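Local coordinates for periplasmic sugar-binding domain protein (Pseudomonas fluorescens Pf-5, PDB 3H75) that probably binds a carbohydrate in the periplasm, in the cleft between its two alpha/beta domains, at residues Leu68-Tyr73 against Val92-Thr97; Ser256-Gly261 against Gln296-Ala301; Ala269-His274 against Arg320-Gln325; Trp290-Phe295 against Tyr333-Gln338. One frame throughout, in Å; residues are numbered along the deposited sequence.

Interactions 2 and 3 are buried, whereas interactions 1 and 4 are only partly so. Interactions 1 and 4 reach the same parallel sheet, 1 at two inner strands and 4 at the outermost strand 289-291; interaction 2 joins the edge pair of the other domain's sheet. Backbone hydrogen bonds govern interactions 1 and 2, while interactions 3 and 4 rest on side-chain packing, with water bridging the polar backbone side of 4. Interactions 3 and 4 touch through Val271 and Phe335; helix 265-277 supplies one side of interaction 3 and also packs against interaction 4. Interactions 2 and 4 are continuous along the chain at Phe295-Gln296, and touch where Leu337 packs on Gln296 and Leu298.

Interaction 1 (Leu68-Tyr73 against Val92-Thr97); sequences LVNEQY and VNSPLT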
loop_
_atom_site.group_PDB
_atom_site.type_symbol
_atom_site.label_atom_id
_atom_site.label_comp_id
_atom_site.label_asym_id
_atom_site.label_seq_id
_atom_site.Cartn_x
_atom_site.Cartn_y
_atom_site.Cartn_z
ATOM N N LEU A 68 -10.012 2.038 10.013
ATOM C CA LEU A 68 -10.365 1.073 8.984
ATOM C C LEU A 68 -9.919 1.553 7.617
ATOM O O LEU A 68 -9.738 2.752 7.395
ATOM C CB LEU A 68 -11.882 0.846 8.958
ATOM C CG LEU A 68 -12.736 2.099 8.716
ATOM C CD1 LEU A 68 -13.977 1.739 7.903
ATOM C CD2 LEU A 68 -13.114 2.728 10.051
ATOM N N VAL A 69 -9.748 0.606 6.702
ATOM C CA VAL A 69 -9.340 0.919 5.342
ATOM C C VAL A 69 -10.594 1.251 4.548
ATOM O O VAL A 69 -11.638 0.625 4.728
ATOM C CB VAL A 69 -8.624 -0.280 4.695
ATOM C CG1 VAL A 69 -8.264 0.044 3.259
ATOM C CG2 VAL A 69 -7.369 -0.625 5.496
ATOM N N ASN A 70 -10.498 2.239 3.668
ATOM C CA ASN A 70 -11.658 2.629 2.886
ATOM C C ASN A 70 -11.939 1.667 1.736
ATOM O O ASN A 70 -11.019 1.116 1.119
ATOM C CB ASN A 70 -11.476 4.049 2.345
ATOM C CG ASN A 70 -12.795 4.734 2.059
ATOM O OD1 ASN A 70 -13.864 4.179 2.319
ATOM N ND2 ASN A 70 -12.732 5.949 1.527
ATOM N N GLU A 71 -13.227 1.466 1.480
ATOM C CA GLU A 71 -13.728 0.612 0.409
ATOM C C GLU A 71 -15.112 1.167 0.077
ATOM O O GLU A 71 -15.727 1.831 0.911
ATOM C CB GLU A 71 -13.831 -0.843 0.871
ATOM C CG GLU A 71 -14.275 -1.795 -0.231
ATOM C CD GLU A 71 -14.303 -3.241 0.217
ATOM O OE1 GLU A 71 -14.000 -3.506 1.399
ATOM O OE2 GLU A 71 -14.628 -4.113 -0.617
ATOM N N GLN A 72 -15.606 0.898 -1.127
ATOM C CA GLN A 72 -16.901 1.427 -1.550
ATOM C C GLN A 72 -18.153 0.715 -1.041
ATOM O O GLN A 72 -19.264 1.213 -1.230
ATOM C CB GLN A 72 -16.958 1.494 -3.079
ATOM C CG GLN A 72 -16.589 0.193 -3.770
ATOM C CD GLN A 72 -16.740 0.269 -5.277
ATOM O OE1 GLN A 72 -16.268 -0.607 -6.004
ATOM N NE2 GLN A 72 -17.407 1.313 -5.756
ATOM N N TYR A 73 -17.993 -0.434 -0.393
ATOM C CA TYR A 73 -19.164 -1.157 0.087
ATOM C C TYR A 73 -19.266 -1.326 1.600
ATOM O O TYR A 73 -20.327 -1.100 2.180
ATOM C CB TYR A 73 -19.243 -2.524 -0.604
ATOM C CG TYR A 73 -19.450 -2.430 -2.102
ATOM C CD1 TYR A 73 -20.608 -1.857 -2.630
ATOM C CD2 TYR A 73 -18.482 -2.893 -2.992
ATOM C CE1 TYR A 73 -20.795 -1.743 -4.008
ATOM C CE2 TYR A 73 -18.659 -2.783 -4.373
ATOM C CZ TYR A 73 -19.817 -2.207 -4.872
ATOM O OH TYR A 73 -19.995 -2.085 -6.232
ATOM N N VAL A 92 -8.336 5.102 6.450
ATOM C CA VAL A 92 -7.010 5.151 5.858
ATOM C C VAL A 92 -6.828 4.513 4.494
ATOM O O VAL A 92 -7.695 3.786 3.997
ATOM C CB VAL A 92 -5.961 4.526 6.806
ATOM C CG1 VAL A 92 -5.935 5.287 8.118
ATOM C CG2 VAL A 92 -6.281 3.051 7.044
ATOM N N ASN A 93 -5.672 4.831 3.907
ATOM C CA ASN A 93 -5.209 4.333 2.611
ATOM C C ASN A 93 -5.826 4.930 1.344
ATOM O O ASN A 93 -5.129 5.104 0.348
ATOM C CB ASN A 93 -5.296 2.806 2.591
ATOM C CG ASN A 93 -4.271 2.157 3.513
ATOM O OD1 ASN A 93 -3.611 2.835 4.306
ATOM N ND2 ASN A 93 -4.137 0.840 3.418
ATOM N N SER A 94 -7.118 5.237 1.364
ATOM C CA SER A 94 -7.757 5.843 0.201
ATOM C C SER A 94 -8.734 6.918 0.660
ATOM O O SER A 94 -9.293 6.827 1.748
ATOM C CB SER A 94 -8.478 4.789 -0.661
ATOM O OG SER A 94 -9.681 4.366 -0.072
ATOM N N PRO A 95 -8.956 7.941 -0.182
ATOM C CA PRO A 95 -9.838 9.092 0.041
ATOM C C PRO A 95 -11.307 8.805 0.322
ATOM O O PRO A 95 -11.876 7.835 -0.174
ATOM C CB PRO A 95 -9.672 9.906 -1.242
ATOM C CG PRO A 95 -8.319 9.519 -1.736
ATOM C CD PRO A 95 -8.303 8.041 -1.499
ATOM N N LEU A 96 -11.911 9.670 1.132
ATOM C CA LEU A 96 -13.330 9.564 1.453
ATOM C C LEU A 96 -14.035 10.100 0.217
ATOM O O LEU A 96 -13.569 11.065 -0.384
ATOM C CB LEU A 96 -13.674 10.440 2.665
ATOM C CG LEU A 96 -13.285 9.926 4.056
ATOM C CD1 LEU A 96 -13.381 11.054 5.077
ATOM C CD2 LEU A 96 -14.199 8.776 4.435
ATOM N N THR A 97 -15.149 9.484 -0.162
ATOM C CA THR A 97 -15.882 9.923 -1.345
ATOM C C THR A 97 -16.883 11.030 -1.026
ATOM O O THR A 97 -17.173 11.301 0.140
ATOM C CB THR A 97 -16.657 8.763 -1.986
ATOM O OG1 THR A 97 -17.659 8.304 -1.070
ATOM C CG2 THR A 97 -15.716 7.613 -2.321
HETATM O O HOH W 1 -8.496 2.320 1.051
#
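Val69 and Val92 pair at the carboxyl ends of the two neighbouring parallel strands of a beta-alpha-beta unit, made of strand 65-69, helix 74-82 and strand 88-93. Two backbone bonds flank the pair: Val92 N gives to Leu68 O at 2.9 Å, and Asn70 N to Val92 O at 3.2 Å. The valines are on one face of the sheet, their side chains crossing at about a right angle with Val69 CG2 4.1 Å from Val92 CG2. Branched at CB, valine favours the extended backbone and fills the space under helix 17-33, whose Trp19 and Tyr22 cover this face; Leu68 points to the other face and meets Ile78. In the alpha/beta domains of solute-binding proteins such strand ends open on the cleft where ligand is expected, and here a sulfate ion, probably from the crystallisation liquor, sits about 4 Å from the Val69 side chain. Past the bridge the chains separate. Asn93 adopts a positive phi of 76°, a shape asparagine tolerates better than most residues, and its OD1 bonds to Tyr22 OH. The turn brings Ser94 N back to Val92 O in a weak bond. A water bridges the two chains, donating to Asn70 O at 2.8 Å and weakly to Val92 O, and it is hydrogen-bonded to Ser94 OG at 2.6 Å. That small serine hydroxyl, set between backbone N and carbonyl carbon (chi1 75°), also lies 3.0 Å from Asn70 CB; the buried Asn70 side chain reaches on, its amide end beside the Pro95 carbonyl.

Interaction 2 (Ser256-Gly261 against Gln296-Ala301); sequences SVLEAG and QALTPA
Segments 256-261 and 296-301 run antiparallel, with Ala260 and Gln296 as a hydrogen-bonded pair (Ala260 N to Gln296 O and Gln296 N to Ala260 O, each 3.0 Å) and Glu259 facing Ala297 as the non-hydrogen-bonded pair. Leu298 N adds a bond to Leu258 O at 3.0 Å; beyond it a water continues the ladder, accepting from Leu258 N and donating to Leu298 O. On the face of Ala260, Leu298 CD1 lies 3.6 Å from Ala260 CB and 4.1 Å from Leu258 CD2, the two leucines side by side and pointing the same way. The single methyl of Ala260 lets Leu298 come close, while Leu247 and Leu250 of helix 244-252 close the apolar layer. On the other face Glu259 bends at chi2 (-73°), which folds its carboxylate back over the neighbouring strand: OE2 is 3.4 Å from Ala297 CB, and Arg128 and Met129 touch the chain from helix 122-137. An alanine in place of Glu259 would probably uncover Ala297 and remove the carboxylate that lies against Arg128. The chemistry implies a short edge strand held by its peptides, apolar on the Leu258 and Ala260 face, with a carboxylate laid among mixed neighbours on the Glu259 face.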
loop_
_atom_site.group_PDB
_atom_site.type_symbol
_atom_site.label_atom_id
_atom_site.label_comp_id
_atom_site.label_asym_id
_atom_site.label_seq_id
_atom_site.Cartn_x
_atom_site.Cartn_y
_atom_site.Cartn_z
ATOM N N SER A 256 12.717 -5.226 -11.718
ATOM C CA SER A 256 13.240 -3.932 -12.151
ATOM C C SER A 256 12.803 -2.696 -11.392
ATOM O O SER A 256 13.577 -1.747 -11.254
ATOM C CB SER A 256 12.945 -3.730 -13.640
ATOM O OG SER A 256 13.649 -4.684 -14.417
ATOM N N VAL A 257 11.566 -2.697 -10.915
ATOM C CA VAL A 257 11.031 -1.558 -10.180
ATOM C C VAL A 257 10.221 -2.051 -8.989
ATOM O O VAL A 257 9.410 -2.962 -9.127
ATOM C CB VAL A 257 10.090 -0.711 -11.068
ATOM C CG1 VAL A 257 9.616 0.514 -10.294
ATOM C CG2 VAL A 257 10.804 -0.297 -12.353
ATOM N N LEU A 258 10.445 -1.452 -7.823
ATOM C CA LEU A 258 9.694 -1.836 -6.632
ATOM C C LEU A 258 9.322 -0.577 -5.868
ATOM O O LEU A 258 10.185 0.078 -5.277
ATOM C CB LEU A 258 10.518 -2.776 -5.739
ATOM C CG LEU A 258 9.818 -3.319 -4.484
ATOM C CD1 LEU A 258 8.525 -4.052 -4.862
ATOM C CD2 LEU A 258 10.769 -4.257 -3.751
ATOM N N GLU A 259 8.041 -0.221 -5.923
ATOM C CA GLU A 259 7.528 0.955 -5.222
ATOM C C GLU A 259 7.202 0.527 -3.799
ATOM O O GLU A 259 6.445 -0.420 -3.588
ATOM C CB GLU A 259 6.253 1.477 -5.892
ATOM C CG GLU A 259 6.456 2.154 -7.241
ATOM C CD GLU A 259 7.094 3.523 -7.117
ATOM O OE1 GLU A 259 6.914 4.169 -6.064
ATOM O OE2 GLU A 259 7.763 3.956 -8.079
ATOM N N ALA A 260 7.764 1.224 -2.818
ATOM C CA ALA A 260 7.513 0.857 -1.431
ATOM C C ALA A 260 7.406 2.071 -0.536
ATOM O O ALA A 260 7.810 3.168 -0.917
ATOM C CB ALA A 260 8.623 -0.061 -0.925
ATOM N N GLY A 261 6.849 1.860 0.652
ATOM C CA GLY A 261 6.712 2.942 1.608
ATOM C C GLY A 261 5.357 3.052 2.277
ATOM O O GLY A 261 5.267 3.524 3.412
ATOM N N GLN A 296 8.143 5.305 -2.975
ATOM C CA GLN A 296 9.453 5.584 -3.546
ATOM C C GLN A 296 9.873 4.355 -4.332
ATOM O O GLN A 296 9.642 3.227 -3.898
ATOM C CB GLN A 296 10.501 5.828 -2.459
ATOM C CG GLN A 296 10.428 7.165 -1.759
ATOM C CD GLN A 296 11.573 7.349 -0.779
ATOM O OE1 GLN A 296 12.738 7.145 -1.127
ATOM N NE2 GLN A 296 11.249 7.741 0.451
ATOM N N ALA A 297 10.479 4.577 -5.492
ATOM C CA ALA A 297 10.984 3.476 -6.302
ATOM C C ALA A 297 12.325 3.153 -5.647
ATOM O O ALA A 297 13.315 3.855 -5.859
ATOM C CB ALA A 297 11.184 3.928 -7.738
ATOM N N LEU A 298 12.346 2.097 -4.841
ATOM C CA LEU A 298 13.536 1.699 -4.103
ATOM C C LEU A 298 14.803 1.479 -4.904
ATOM O O LEU A 298 14.769 0.945 -6.006
ATOM C CB LEU A 298 13.264 0.422 -3.312
ATOM C CG LEU A 298 12.203 0.445 -2.215
ATOM C CD1 LEU A 298 12.081 -0.963 -1.640
ATOM C CD2 LEU A 298 12.583 1.439 -1.127
ATOM N N THR A 299 15.923 1.900 -4.324
ATOM C CA THR A 299 17.226 1.696 -4.933
ATOM C C THR A 299 17.702 0.395 -4.292
ATOM O O THR A 299 17.171 -0.018 -3.260
ATOM C CB THR A 299 18.214 2.808 -4.547
ATOM O OG1 THR A 299 18.383 2.820 -3.125
ATOM C CG2 THR A 299 17.696 4.162 -4.997
ATOM N N PRO A 300 18.694 -0.276 -4.893
ATOM C CA PRO A 300 19.172 -1.523 -4.293
ATOM C C PRO A 300 19.674 -1.296 -2.867
ATOM O O PRO A 300 19.475 -2.137 -1.993
ATOM C CB PRO A 300 20.286 -1.954 -5.244
ATOM C CG PRO A 300 19.788 -1.453 -6.569
ATOM C CD PRO A 300 19.294 -0.067 -6.224
ATOM N N ALA A 301 20.320 -0.155 -2.641
ATOM C CA ALA A 301 20.843 0.180 -1.319
ATOM C C ALA A 301 19.726 0.269 -0.282
ATOM O O ALA A 301 19.854 -0.249 0.827
ATOM C CB ALA A 301 21.606 1.498 -1.378
HETATM O O HOH W 2 12.585 0.502 -7.873
#

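Interaction 3 (Ala269-His274 against Arg320-Gln325); sequences ALVALH and RGLSAQ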
loop_
_atom_site.group_PDB
_atom_site.type_symbol
_atom_site.label_atom_id
_atom_site.label_comp_id
_atom_site.label_asym_id
_atom_site.label_seq_id
_atom_site.Cartn_x
_atom_site.Cartn_y
_atom_site.Cartn_z
ATOM N N ALA A 269 -0.462 7.124 11.175
ATOM C CA ALA A 269 -1.844 7.332 11.588
ATOM C C ALA A 269 -1.941 7.343 13.111
ATOM O O ALA A 269 -2.679 8.144 13.685
ATOM C CB ALA A 269 -2.739 6.231 11.012
ATOM N N LEU A 270 -1.196 6.459 13.769
ATOM C CA LEU A 270 -1.242 6.410 15.229
ATOM C C LEU A 270 -0.615 7.656 15.846
ATOM O O LEU A 270 -1.036 8.097 16.918
ATOM C CB LEU A 270 -0.576 5.132 15.751
ATOM C CG LEU A 270 -1.384 3.868 15.415
ATOM C CD1 LEU A 270 -0.685 2.633 15.936
ATOM C CD2 LEU A 270 -2.772 3.965 16.019
ATOM N N VAL A 271 0.380 8.233 15.177
ATOM C CA VAL A 271 0.990 9.458 15.689
ATOM C C VAL A 271 -0.086 10.541 15.640
ATOM O O VAL A 271 -0.259 11.306 16.591
ATOM C CB VAL A 271 2.184 9.924 14.826
ATOM C CG1 VAL A 271 2.650 11.304 15.286
ATOM C CG2 VAL A 271 3.324 8.926 14.930
ATOM N N ALA A 272 -0.811 10.600 14.526
ATOM C CA ALA A 272 -1.871 11.589 14.361
ATOM C C ALA A 272 -2.994 11.395 15.381
ATOM O O ALA A 272 -3.492 12.369 15.956
ATOM C CB ALA A 272 -2.432 11.529 12.942
ATOM N N LEU A 273 -3.399 10.147 15.607
ATOM C CA LEU A 273 -4.467 9.879 16.565
ATOM C C LEU A 273 -3.992 10.168 17.979
ATOM O O LEU A 273 -4.753 10.673 18.807
ATOM C CB LEU A 273 -4.952 8.431 16.449
ATOM C CG LEU A 273 -5.642 8.119 15.118
ATOM C CD1 LEU A 273 -6.173 6.694 15.140
ATOM C CD2 LEU A 273 -6.774 9.105 14.875
ATOM N N HIS A 274 -2.736 9.841 18.255
ATOM C CA HIS A 274 -2.149 10.102 19.564
ATOM C C HIS A 274 -2.261 11.597 19.847
ATOM O O HIS A 274 -2.650 12.010 20.941
ATOM C CB HIS A 274 -0.680 9.662 19.561
ATOM C CG HIS A 274 0.125 10.203 20.702
ATOM N ND1 HIS A 274 0.634 11.482 20.714
ATOM C CD2 HIS A 274 0.528 9.627 21.862
ATOM C CE1 HIS A 274 1.321 11.672 21.828
ATOM N NE2 HIS A 274 1.271 10.562 22.541
ATOM N N ARG A 320 7.363 8.862 19.274
ATOM C CA ARG A 320 7.046 9.897 20.250
ATOM C C ARG A 320 7.677 11.211 19.800
ATOM O O ARG A 320 7.121 12.286 20.018
ATOM C CB ARG A 320 7.560 9.510 21.639
ATOM C CG ARG A 320 7.106 10.455 22.744
ATOM C CD ARG A 320 7.513 9.946 24.119
ATOM N NE ARG A 320 6.832 8.704 24.476
ATOM C CZ ARG A 320 5.524 8.603 24.700
ATOM N NH1 ARG A 320 4.742 9.672 24.605
ATOM N NH2 ARG A 320 4.993 7.428 25.019
ATOM N N GLY A 321 8.835 11.112 19.151
ATOM C CA GLY A 321 9.516 12.298 18.665
ATOM C C GLY A 321 8.791 12.975 17.516
ATOM O O GLY A 321 9.022 14.149 17.230
ATOM N N LEU A 322 7.907 12.236 16.852
ATOM C CA LEU A 322 7.148 12.783 15.736
ATOM C C LEU A 322 5.919 13.534 16.229
ATOM O O LEU A 322 5.321 14.316 15.493
ATOM C CB LEU A 322 6.717 11.662 14.787
ATOM C CG LEU A 322 7.855 10.939 14.066
ATOM C CD1 LEU A 322 7.287 9.812 13.222
ATOM C CD2 LEU A 322 8.616 11.923 13.193
ATOM N N SER A 323 5.539 13.288 17.477
ATOM C CA SER A 323 4.382 13.958 18.058
ATOM C C SER A 323 4.589 15.465 18.058
ATOM O O SER A 323 5.703 15.949 18.262
ATOM C CB SER A 323 4.152 13.477 19.490
ATOM O OG SER A 323 3.102 14.207 20.098
ATOM N N ALA A 324 3.510 16.205 17.823
ATOM C CA ALA A 324 3.577 17.658 17.803
ATOM C C ALA A 324 3.592 18.209 19.226
ATOM O O ALA A 324 3.690 19.418 19.429
ATOM C CB ALA A 324 2.390 18.222 17.034
ATOM N N GLN A 325 3.505 17.317 20.208
ATOM C CA GLN A 325 3.506 17.716 21.613
ATOM C C GLN A 325 4.799 18.436 21.989
ATOM O O GLN A 325 5.895 17.899 21.807
ATOM C CB GLN A 325 3.331 16.491 22.514
ATOM C CG GLN A 325 3.225 16.823 23.995
ATOM C CD GLN A 325 3.305 15.590 24.874
ATOM O OE1 GLN A 325 4.337 14.919 24.929
ATOM N NE2 GLN A 325 2.213 15.282 25.564
#
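Val271 and His274, one helical turn apart on helix 265-277, meet Leu322 and Ser323. Val271 CG1 touches Leu322 CB at 4.1 Å and lies 4.0 Å from Leu322 O, a branched apolar residue suited to packing against the backbone and CB of Leu322. The His274 ring swings out from the helix with CG trans to the backbone N (chi1 165°), and its CE1 reaches Ser323 OG at 3.5 Å. The ring's NE2 is 4.1 Å from Arg320 NH1, too far for a bond; the Arg320 chain bends at chi3 to cross the ring at about a right angle, the two planes 68° apart. A second shell fixes Ser323: its OG accepts from Gln325 N at 3.1 Å, forming an ST turn, and bonds to Asp275 OD1, while Asp275 OD2 takes Ala324 N. With an alanine in place of Ser323, Gln325 N and Asp275 OD1 would probably lose a partner and the turn be less firmly set. Tyr331 OH bonds to Leu322 O. Leu33 of helix 17-33 packs on Val271 and His274, and helix 265-277 turns Ala269 and Leu273 towards strands 65-69 and 88-93, leaving segment 320-325 as an outer layer.

Interaction 4 (Trp290-Phe295 against Tyr333-Gln338); sequences WQLSLF and YPFGLQ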
loop_
_atom_site.group_PDB
_atom_site.type_symbol
_atom_site.label_atom_id
_atom_site.label_comp_id
_atom_site.label_asym_id
_atom_site.label_seq_id
_atom_site.Cartn_x
_atom_site.Cartn_y
_atom_site.Cartn_z
ATOM N N TRP A 290 -5.261 13.869 6.080
ATOM C CA TRP A 290 -3.881 13.908 5.622
ATOM C C TRP A 290 -3.674 13.256 4.260
ATOM O O TRP A 290 -4.218 12.188 3.978
ATOM C CB TRP A 290 -2.984 13.214 6.645
ATOM C CG TRP A 290 -2.724 14.022 7.882
ATOM C CD1 TRP A 290 -1.705 14.907 8.079
ATOM C CD2 TRP A 290 -3.487 14.009 9.095
ATOM N NE1 TRP A 290 -1.782 15.446 9.341
ATOM C CE2 TRP A 290 -2.867 14.912 9.987
ATOM C CE3 TRP A 290 -4.634 13.321 9.517
ATOM C CZ2 TRP A 290 -3.356 15.147 11.280
ATOM C CZ3 TRP A 290 -5.119 13.555 10.800
ATOM C CH2 TRP A 290 -4.480 14.459 11.666
ATOM N N GLN A 291 -2.881 13.916 3.421
ATOM C CA GLN A 291 -2.543 13.413 2.094
ATOM C C GLN A 291 -1.021 13.309 2.097
ATOM O O GLN A 291 -0.322 14.323 2.154
ATOM C CB GLN A 291 -3.013 14.388 1.011
ATOM C CG GLN A 291 -4.518 14.622 1.011
ATOM C CD GLN A 291 -4.962 15.609 -0.057
ATOM O OE1 GLN A 291 -4.766 15.385 -1.252
ATOM N NE2 GLN A 291 -5.564 16.712 0.374
ATOM N N LEU A 292 -0.511 12.084 2.043
ATOM C CA LEU A 292 0.928 11.867 2.089
ATOM C C LEU A 292 1.509 11.257 0.822
ATOM O O LEU A 292 0.820 10.572 0.071
ATOM C CB LEU A 292 1.277 10.946 3.264
ATOM C CG LEU A 292 0.660 11.230 4.639
ATOM C CD1 LEU A 292 1.099 10.159 5.623
ATOM C CD2 LEU A 292 1.091 12.602 5.129
ATOM N N SER A 293 2.788 11.534 0.594
ATOM C CA SER A 293 3.517 10.972 -0.533
ATOM C C SER A 293 4.476 10.019 0.158
ATOM O O SER A 293 5.483 10.445 0.722
ATOM C CB SER A 293 4.295 12.057 -1.286
ATOM O OG SER A 293 3.415 12.908 -2.002
ATOM N N LEU A 294 4.149 8.731 0.141
ATOM C CA LEU A 294 4.976 7.737 0.807
ATOM C C LEU A 294 5.753 6.825 -0.133
ATOM O O LEU A 294 6.826 6.334 0.226
ATOM C CB LEU A 294 4.108 6.872 1.730
ATOM C CG LEU A 294 3.354 7.595 2.849
ATOM C CD1 LEU A 294 2.476 6.602 3.586
ATOM C CD2 LEU A 294 4.348 8.243 3.813
ATOM N N PHE A 295 5.226 6.601 -1.332
ATOM C CA PHE A 295 5.890 5.711 -2.276
ATOM C C PHE A 295 7.194 6.224 -2.852
ATOM O O PHE A 295 7.335 7.403 -3.170
ATOM C CB PHE A 295 4.955 5.357 -3.434
ATOM C CG PHE A 295 3.944 4.306 -3.097
ATOM C CD1 PHE A 295 4.346 3.026 -2.733
ATOM C CD2 PHE A 295 2.586 4.589 -3.157
ATOM C CE1 PHE A 295 3.405 2.039 -2.434
ATOM C CE2 PHE A 295 1.637 3.609 -2.859
ATOM C CZ PHE A 295 2.050 2.331 -2.497
ATOM N N TYR A 333 4.476 17.158 10.246
ATOM C CA TYR A 333 4.922 15.780 10.378
ATOM C C TYR A 333 5.824 15.413 9.206
ATOM O O TYR A 333 5.454 15.606 8.048
ATOM C CB TYR A 333 3.724 14.837 10.408
ATOM C CG TYR A 333 2.789 15.050 11.575
ATOM C CD1 TYR A 333 3.238 14.923 12.887
ATOM C CD2 TYR A 333 1.438 15.325 11.363
ATOM C CE1 TYR A 333 2.363 15.055 13.961
ATOM C CE2 TYR A 333 0.556 15.460 12.427
ATOM C CZ TYR A 333 1.022 15.321 13.722
ATOM O OH TYR A 333 0.140 15.420 14.772
ATOM N N PRO A 334 7.029 14.897 9.496
ATOM C CA PRO A 334 7.966 14.510 8.438
ATOM C C PRO A 334 7.788 13.047 8.031
ATOM O O PRO A 334 8.759 12.360 7.713
ATOM C CB PRO A 334 9.318 14.764 9.085
ATOM C CG PRO A 334 9.070 14.325 10.494
ATOM C CD PRO A 334 7.708 14.932 10.805
ATOM N N PHE A 335 6.541 12.579 8.044
ATOM C CA PHE A 335 6.236 11.193 7.690
ATOM C C PHE A 335 6.830 10.776 6.348
ATOM O O PHE A 335 6.591 11.413 5.324
ATOM C CB PHE A 335 4.720 10.964 7.648
ATOM C CG PHE A 335 4.015 11.242 8.948
ATOM C CD1 PHE A 335 4.582 10.880 10.169
ATOM C CD2 PHE A 335 2.753 11.825 8.942
ATOM C CE1 PHE A 335 3.897 11.099 11.369
ATOM C CE2 PHE A 335 2.058 12.045 10.132
ATOM C CZ PHE A 335 2.632 11.682 11.345
ATOM N N GLY A 336 7.593 9.689 6.357
ATOM C CA GLY A 336 8.198 9.213 5.128
ATOM C C GLY A 336 9.120 8.035 5.358
ATOM O O GLY A 336 9.495 7.730 6.490
ATOM N N LEU A 337 9.493 7.370 4.271
ATOM C CA LEU A 337 10.372 6.214 4.361
ATOM C C LEU A 337 11.750 6.618 4.869
ATOM O O LEU A 337 12.459 5.815 5.474
ATOM C CB LEU A 337 10.497 5.552 2.986
ATOM C CG LEU A 337 11.229 4.214 2.892
ATOM C CD1 LEU A 337 10.562 3.187 3.797
ATOM C CD2 LEU A 337 11.212 3.740 1.445
ATOM N N GLN A 338 12.131 7.870 4.636
ATOM C CA GLN A 338 13.443 8.326 5.075
ATOM C C GLN A 338 13.629 8.210 6.585
ATOM O O GLN A 338 14.747 8.023 7.058
ATOM C CB GLN A 338 13.690 9.767 4.622
ATOM C CG GLN A 338 15.133 10.213 4.799
ATOM C CD GLN A 338 16.125 9.142 4.371
ATOM O OE1 GLN A 338 16.014 8.573 3.282
ATOM N NE2 GLN A 338 17.101 8.863 5.229
HETATM O O HOH W 3 7.305 11.634 2.686
HETATM O O HOH W 4 8.391 7.935 1.658
#
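Trp290 and Tyr333 begin the close-packed half of this contact: Trp290 NE1 lies at the edge of the tyrosine ring, in its plane, 3.8 Å from Tyr333 CD2. The rings meet obliquely, planes at 53°, and each polar end is fixed by another residue, Trp290 NE1 by Leu285 O and Tyr333 OH by Asp275 OD2. Large aromatics that also carry one polar atom suit this place, since they fill volume and still find a bond. Next along, Leu292 CD1 touches Phe335 CD2 at 4.1 Å, while Tyr333 CB covers one face of the Phe335 ring and Trp268 of helix 265-277 stacks on it. Leu294, with CG trans to its carbonyl carbon (chi1 -60°), sends CD2 down to within 4.2 Å of Gly336 CA, where a residue without a side chain lets the chain pass in a fully extended form (phi 175°). The other half is watered although the chains come closer there: side chains fill the first half, while here waters bridge the peptides. One water donates to Ser293 O and to Phe335 O at 2.7 Å, and a second donates to Leu294 O and accepts from Leu337 N at 2.9 Å. Ser293, whose carbonyl takes the first water, is exposed. Asp121 OD1 receives both Leu294 N and Phe295 N, tying this chain to the connection between strand 115-119 and helix 122-137. Segment 290-295 leaves one domain's sheet and enters the other's at Gln296, one of the interdomain crossovers that form the hinge in two-domain periplasmic binding proteins of this kind.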